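Local coordinates for protein killer cell lectin-like receptor 3 (Mus musculus, PDB 3C8J) that serves as a disulfide-linked homodimeric receptor on natural killer cells that recognises class I MHC molecules through a C-type lectin-like domain, at residues 128-142 with 171-185. The protein carries 4 engineered substitutions. Numbering follows the deposited sequence.
Sequences QRHVIPGNYWIGLSY and RGCVFLSKARIEDID. Engineered in segment 128-142: G134 (natural residue Glu).
Y136 and L176 form an antiparallel hydrogen-bonded pair, with Y136 N to L176 O at 2.8 Å and L176 N returning to Y136 O, and I138 N donates to V174 O. The N-to-C directions of the short strands 136-138 and 173-176 make 130°, well off strictly antiparallel. A beta bulge around G139, the centre of an inverse gamma turn, shifts the register by two before S141 pairs with C173; Y142 N then hydrogen-bonds to G172 O. These strands belong to the C-type lectin-like fold, and the hairpin 173-184 carries residues 177-182, implicated in MHC class I binding. In the loop of this hairpin K178, bent at chi3 and chi4 (74° and 66°), brings its ammonium to backbone carbonyls at the C-terminal end of helix 121-130. NZ donates to Q128 O and, just past the helix, V131 O (2.7 Å), and weakly to R129 O. W137 brings CZ3 to 3.4 Å from C173 CB and crosses I184 at about a right angle; its NE1 hydrogen-bonds to I188 O, while C173 is disulfide-linked to C186. N135 lies alongside F175, ND2 at the ring edge, 3.2 Å from CE1. R171 lays CG over one face of the Y142 ring, a CH-pi contact 3.7 Å from the centroid.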
loop_
_atom_site.group_PDB
_atom_site.type_symbol
_atom_site.label_atom_id
_atom_site.label_comp_id
_atom_site.label_asym_id
_atom_site.label_seq_id
_atom_site.Cartn_x
_atom_site.Cartn_y
_atom_site.Cartn_z
ATOM N N GLN A 128 13.035 -1.810 -1.084
ATOM C CA GLN A 128 14.273 -1.605 -0.350
ATOM C C GLN A 128 14.152 -0.544 0.749
ATOM O O GLN A 128 14.723 -0.690 1.846
ATOM C CB GLN A 128 15.402 -1.282 -1.298
ATOM C CG GLN A 128 15.649 -2.367 -2.300
ATOM C CD GLN A 128 16.672 -1.983 -3.341
ATOM O OE1 GLN A 128 16.615 -0.911 -3.940
ATOM N NE2 GLN A 128 17.620 -2.866 -3.567
ATOM N N ARG A 129 13.401 0.520 0.471
ATOM C CA ARG A 129 13.080 1.478 1.510
ATOM C C ARG A 129 12.253 0.803 2.609
ATOM O O ARG A 129 12.354 1.162 3.760
ATOM C CB ARG A 129 12.306 2.660 0.931
ATOM C CG ARG A 129 13.133 3.635 0.117
ATOM C CD ARG A 129 12.272 4.838 -0.354
ATOM N NE ARG A 129 11.815 4.748 -1.760
ATOM C CZ ARG A 129 10.535 4.610 -2.110
ATOM N NH1 ARG A 129 9.593 4.549 -1.181
ATOM N NH2 ARG A 129 10.181 4.546 -3.376
ATOM N N HIS A 130 11.422 -0.175 2.243
ATOM C CA HIS A 130 10.443 -0.730 3.175
ATOM C C HIS A 130 11.058 -1.765 4.122
ATOM O O HIS A 130 10.899 -1.741 5.342
ATOM C CB HIS A 130 9.334 -1.408 2.395
ATOM C CG HIS A 130 8.397 -2.164 3.269
ATOM N ND1 HIS A 130 7.465 -1.533 4.066
ATOM C CD2 HIS A 130 8.304 -3.486 3.543
ATOM C CE1 HIS A 130 6.805 -2.440 4.766
ATOM N NE2 HIS A 130 7.308 -3.633 4.474
ATOM N N VAL A 131 11.761 -2.693 3.497
ATOM C CA VAL A 131 12.276 -3.877 4.122
ATOM C C VAL A 131 13.044 -3.558 5.416
ATOM O O VAL A 131 13.753 -2.537 5.499
ATOM C CB VAL A 131 13.086 -4.592 3.035
ATOM C CG1 VAL A 131 14.541 -4.808 3.387
ATOM C CG2 VAL A 131 12.323 -5.824 2.503
ATOM N N ILE A 132 12.861 -4.399 6.439
ATOM C CA ILE A 132 13.725 -4.362 7.611
ATOM C C ILE A 132 15.089 -4.836 7.113
ATOM O O ILE A 132 15.121 -5.733 6.296
ATOM C CB ILE A 132 13.210 -5.296 8.722
ATOM C CG1 ILE A 132 12.057 -4.651 9.485
ATOM C CG2 ILE A 132 14.333 -5.618 9.717
ATOM C CD1 ILE A 132 11.077 -5.643 10.056
ATOM N N PRO A 133 16.210 -4.210 7.551
ATOM C CA PRO A 133 17.546 -4.667 7.060
ATOM C C PRO A 133 17.672 -6.187 7.054
ATOM O O PRO A 133 17.425 -6.827 8.072
ATOM C CB PRO A 133 18.514 -4.065 8.066
ATOM C CG PRO A 133 17.857 -2.813 8.488
ATOM C CD PRO A 133 16.345 -3.049 8.460
ATOM N N GLY A 134 17.983 -6.759 5.899
ATOM C CA GLY A 134 18.152 -8.196 5.768
ATOM C C GLY A 134 18.345 -8.551 4.307
ATOM O O GLY A 134 18.603 -7.676 3.477
ATOM N N ASN A 135 18.224 -9.839 3.999
ATOM C CA ASN A 135 18.314 -10.340 2.645
ATOM C C ASN A 135 17.092 -11.179 2.330
ATOM O O ASN A 135 16.753 -12.093 3.090
ATOM C CB ASN A 135 19.576 -11.160 2.485
ATOM C CG ASN A 135 20.808 -10.357 2.769
ATOM O OD1 ASN A 135 21.682 -10.784 3.512
ATOM N ND2 ASN A 135 20.878 -9.160 2.202
ATOM N N TYR A 136 16.437 -10.877 1.212
ATOM C CA TYR A 136 15.159 -11.491 0.886
ATOM C C TYR A 136 15.201 -12.178 -0.482
ATOM O O TYR A 136 15.475 -11.541 -1.510
ATOM C CB TYR A 136 14.058 -10.418 0.882
ATOM C CG TYR A 136 13.846 -9.735 2.199
ATOM C CD1 TYR A 136 14.738 -8.774 2.647
ATOM C CD2 TYR A 136 12.739 -10.018 2.983
ATOM C CE1 TYR A 136 14.567 -8.140 3.855
ATOM C CE2 TYR A 136 12.543 -9.353 4.200
ATOM C CZ TYR A 136 13.474 -8.416 4.619
ATOM O OH TYR A 136 13.349 -7.775 5.805
ATOM N N TRP A 137 14.934 -13.475 -0.507
ATOM C CA TRP A 137 14.783 -14.170 -1.769
ATOM C C TRP A 137 13.626 -13.536 -2.546
ATOM O O TRP A 137 12.614 -13.126 -1.958
ATOM C CB TRP A 137 14.510 -15.643 -1.531
ATOM C CG TRP A 137 15.688 -16.423 -1.022
ATOM C CD1 TRP A 137 15.736 -17.156 0.124
ATOM C CD2 TRP A 137 16.987 -16.578 -1.651
ATOM N NE1 TRP A 137 16.968 -17.762 0.253
ATOM C CE2 TRP A 137 17.752 -17.426 -0.820
ATOM C CE3 TRP A 137 17.570 -16.081 -2.819
ATOM C CZ2 TRP A 137 19.074 -17.780 -1.116
ATOM C CZ3 TRP A 137 18.880 -16.441 -3.118
ATOM C CH2 TRP A 137 19.618 -17.282 -2.268
ATOM N N ILE A 138 13.806 -13.414 -3.860
ATOM C CA ILE A 138 12.731 -12.976 -4.748
ATOM C C ILE A 138 12.633 -13.973 -5.904
ATOM O O ILE A 138 13.515 -14.818 -6.062
ATOM C CB ILE A 138 12.895 -11.511 -5.228
ATOM C CG1 ILE A 138 14.156 -11.335 -6.072
ATOM C CG2 ILE A 138 12.927 -10.568 -4.050
ATOM C CD1 ILE A 138 14.261 -9.935 -6.680
ATOM N N GLY A 139 11.554 -13.900 -6.685
ATOM C CA GLY A 139 11.270 -14.915 -7.702
ATOM C C GLY A 139 12.059 -14.732 -8.987
ATOM O O GLY A 139 11.481 -14.652 -10.073
ATOM N N LEU A 140 13.379 -14.651 -8.864
ATOM C CA LEU A 140 14.249 -14.614 -10.015
ATOM C C LEU A 140 15.362 -15.629 -9.820
ATOM O O LEU A 140 16.212 -15.470 -8.931
ATOM C CB LEU A 140 14.812 -13.208 -10.245
ATOM C CG LEU A 140 15.806 -13.034 -11.404
ATOM C CD1 LEU A 140 15.129 -13.316 -12.705
ATOM C CD2 LEU A 140 16.357 -11.623 -11.407
ATOM N N SER A 141 15.342 -16.671 -10.653
ATOM C CA SER A 141 16.292 -17.778 -10.542
ATOM C C SER A 141 16.881 -18.155 -11.886
ATOM O O SER A 141 16.310 -17.841 -12.931
ATOM C CB SER A 141 15.604 -18.993 -9.925
ATOM O OG SER A 141 14.472 -19.378 -10.690
ATOM N N TYR A 142 18.017 -18.848 -11.842
ATOM C CA TYR A 142 18.717 -19.352 -13.027
ATOM C C TYR A 142 18.075 -20.646 -13.521
ATOM O O TYR A 142 17.934 -21.597 -12.759
ATOM C CB TYR A 142 20.189 -19.596 -12.685
ATOM C CG TYR A 142 21.084 -19.849 -13.877
ATOM C CD1 TYR A 142 21.708 -18.789 -14.545
ATOM C CD2 TYR A 142 21.319 -21.147 -14.333
ATOM C CE1 TYR A 142 22.531 -19.013 -15.638
ATOM C CE2 TYR A 142 22.149 -21.386 -15.436
ATOM C CZ TYR A 142 22.752 -20.312 -16.080
ATOM O OH TYR A 142 23.567 -20.530 -17.163
ATOM N N ARG A 171 25.360 -19.660 -10.926
ATOM C CA ARG A 171 24.180 -20.374 -11.408
ATOM C C ARG A 171 23.160 -20.537 -10.278
ATOM O O ARG A 171 22.595 -21.626 -10.091
ATOM C CB ARG A 171 24.565 -21.738 -11.994
ATOM C CG ARG A 171 24.886 -21.698 -13.467
ATOM C CD ARG A 171 25.248 -23.083 -13.998
ATOM N NE ARG A 171 25.575 -23.061 -15.426
ATOM C CZ ARG A 171 26.745 -22.670 -15.927
ATOM N NH1 ARG A 171 27.711 -22.263 -15.111
ATOM N NH2 ARG A 171 26.952 -22.684 -17.241
ATOM N N GLY A 172 22.924 -19.444 -9.547
ATOM C CA GLY A 172 22.134 -19.468 -8.330
ATOM C C GLY A 172 20.854 -18.686 -8.470
ATOM O O GLY A 172 20.195 -18.757 -9.507
ATOM N N CYS A 173 20.517 -17.938 -7.418
ATOM C CA CYS A 173 19.253 -17.224 -7.304
ATOM C C CYS A 173 19.455 -15.720 -7.008
ATOM O O CYS A 173 20.591 -15.234 -7.022
ATOM C CB CYS A 173 18.404 -17.861 -6.204
ATOM S SG CYS A 173 17.726 -19.464 -6.616
ATOM N N VAL A 174 18.363 -14.987 -6.755
ATOM C CA VAL A 174 18.460 -13.543 -6.514
ATOM C C VAL A 174 17.754 -13.095 -5.230
ATOM O O VAL A 174 16.595 -13.432 -4.989
ATOM C CB VAL A 174 17.933 -12.699 -7.722
ATOM C CG1 VAL A 174 17.932 -11.205 -7.400
ATOM C CG2 VAL A 174 18.771 -12.923 -8.962
ATOM N N PHE A 175 18.443 -12.312 -4.413
ATOM C CA PHE A 175 17.808 -11.739 -3.232
ATOM C C PHE A 175 17.879 -10.232 -3.293
ATOM O O PHE A 175 18.673 -9.687 -4.051
ATOM C CB PHE A 175 18.458 -12.266 -1.952
ATOM C CG PHE A 175 19.889 -11.848 -1.768
ATOM C CD1 PHE A 175 20.212 -10.813 -0.892
ATOM C CD2 PHE A 175 20.911 -12.484 -2.446
ATOM C CE1 PHE A 175 21.537 -10.421 -0.714
ATOM C CE2 PHE A 175 22.213 -12.094 -2.270
ATOM C CZ PHE A 175 22.525 -11.060 -1.404
ATOM N N LEU A 176 17.027 -9.548 -2.529
ATOM C CA LEU A 176 17.263 -8.127 -2.334
ATOM C C LEU A 176 17.621 -7.750 -0.895
ATOM O O LEU A 176 17.320 -8.485 0.067
ATOM C CB LEU A 176 16.141 -7.250 -2.913
ATOM C CG LEU A 176 14.800 -6.997 -2.224
ATOM C CD1 LEU A 176 14.963 -6.428 -0.824
ATOM C CD2 LEU A 176 13.929 -6.071 -3.076
ATOM N N SER A 177 18.300 -6.612 -0.784
ATOM C CA SER A 177 18.697 -6.017 0.473
ATOM C C SER A 177 18.292 -4.563 0.322
ATOM O O SER A 177 17.902 -4.155 -0.764
ATOM C CB SER A 177 20.218 -6.159 0.699
ATOM O OG SER A 177 20.964 -5.674 -0.401
ATOM N N LYS A 178 18.375 -3.788 1.399
ATOM C CA LYS A 178 18.004 -2.383 1.347
ATOM C C LYS A 178 18.923 -1.622 0.387
ATOM O O LYS A 178 18.563 -0.551 -0.121
ATOM C CB LYS A 178 18.056 -1.737 2.742
ATOM C CG LYS A 178 17.019 -2.264 3.724
ATOM C CD LYS A 178 16.903 -1.380 4.977
ATOM C CE LYS A 178 16.187 -0.066 4.688
ATOM N NZ LYS A 178 14.765 -0.288 4.325
ATOM N N ALA A 179 20.102 -2.202 0.151
ATOM C CA ALA A 179 21.155 -1.607 -0.663
ATOM C C ALA A 179 21.103 -2.008 -2.140
ATOM O O ALA A 179 21.403 -1.181 -3.005
ATOM C CB ALA A 179 22.501 -1.931 -0.080
ATOM N N ARG A 180 20.736 -3.255 -2.442
ATOM C CA ARG A 180 20.636 -3.680 -3.850
ATOM C C ARG A 180 20.037 -5.077 -4.072
ATOM O O ARG A 180 19.328 -5.589 -3.207
ATOM C CB ARG A 180 21.990 -3.575 -4.539
ATOM C CG ARG A 180 23.019 -4.421 -3.873
ATOM C CD ARG A 180 24.442 -4.026 -4.252
ATOM N NE ARG A 180 25.366 -4.832 -3.453
ATOM C CZ ARG A 180 25.676 -4.591 -2.178
ATOM N NH1 ARG A 180 25.164 -3.542 -1.540
ATOM N NH2 ARG A 180 26.508 -5.403 -1.539
ATOM N N ILE A 181 20.276 -5.639 -5.258
ATOM C CA ILE A 181 19.944 -7.028 -5.578
ATOM C C ILE A 181 21.205 -7.747 -6.068
ATOM O O ILE A 181 22.048 -7.152 -6.721
ATOM C CB ILE A 181 18.814 -7.188 -6.656
ATOM C CG1 ILE A 181 19.265 -6.665 -8.015
ATOM C CG2 ILE A 181 17.564 -6.480 -6.251
ATOM C CD1 ILE A 181 18.531 -7.284 -9.169
ATOM N N GLU A 182 21.307 -9.031 -5.745
ATOM C CA GLU A 182 22.503 -9.813 -5.998
ATOM C C GLU A 182 22.159 -11.254 -6.371
ATOM O O GLU A 182 21.011 -11.676 -6.235
ATOM C CB GLU A 182 23.373 -9.824 -4.748
ATOM C CG GLU A 182 24.365 -8.705 -4.643
ATOM C CD GLU A 182 25.605 -9.148 -3.886
ATOM O OE1 GLU A 182 25.538 -9.198 -2.630
ATOM O OE2 GLU A 182 26.635 -9.436 -4.547
ATOM N N ASP A 183 23.162 -12.004 -6.813
ATOM C CA ASP A 183 22.993 -13.420 -7.114
ATOM C C ASP A 183 23.879 -14.307 -6.239
ATOM O O ASP A 183 25.094 -14.059 -6.097
ATOM C CB ASP A 183 23.234 -13.711 -8.609
ATOM C CG ASP A 183 24.651 -13.385 -9.062
ATOM O OD1 ASP A 183 25.174 -12.299 -8.740
ATOM O OD2 ASP A 183 25.242 -14.222 -9.773
ATOM N N ILE A 184 23.272 -15.345 -5.663
ATOM C CA ILE A 184 23.986 -16.264 -4.769
ATOM C C ILE A 184 23.347 -17.666 -4.739
ATOM O O ILE A 184 22.211 -17.846 -5.189
ATOM C CB ILE A 184 24.137 -15.636 -3.343
ATOM C CG1 ILE A 184 25.412 -16.126 -2.652
ATOM C CG2 ILE A 184 22.860 -15.802 -2.518
ATOM C CD1 ILE A 184 26.093 -15.097 -1.747
ATOM N N ASP A 185 24.106 -18.645 -4.236
ATOM C CA ASP A 185 23.658 -20.033 -4.070
ATOM C C ASP A 185 22.262 -20.097 -3.476
ATOM O O ASP A 185 22.009 -19.518 -2.426
ATOM C CB ASP A 185 24.657 -20.819 -3.190
ATOM C CG ASP A 185 24.125 -22.199 -2.749
ATOM O OD1 ASP A 185 24.584 -22.707 -1.701
ATOM O OD2 ASP A 185 23.253 -22.773 -3.441
#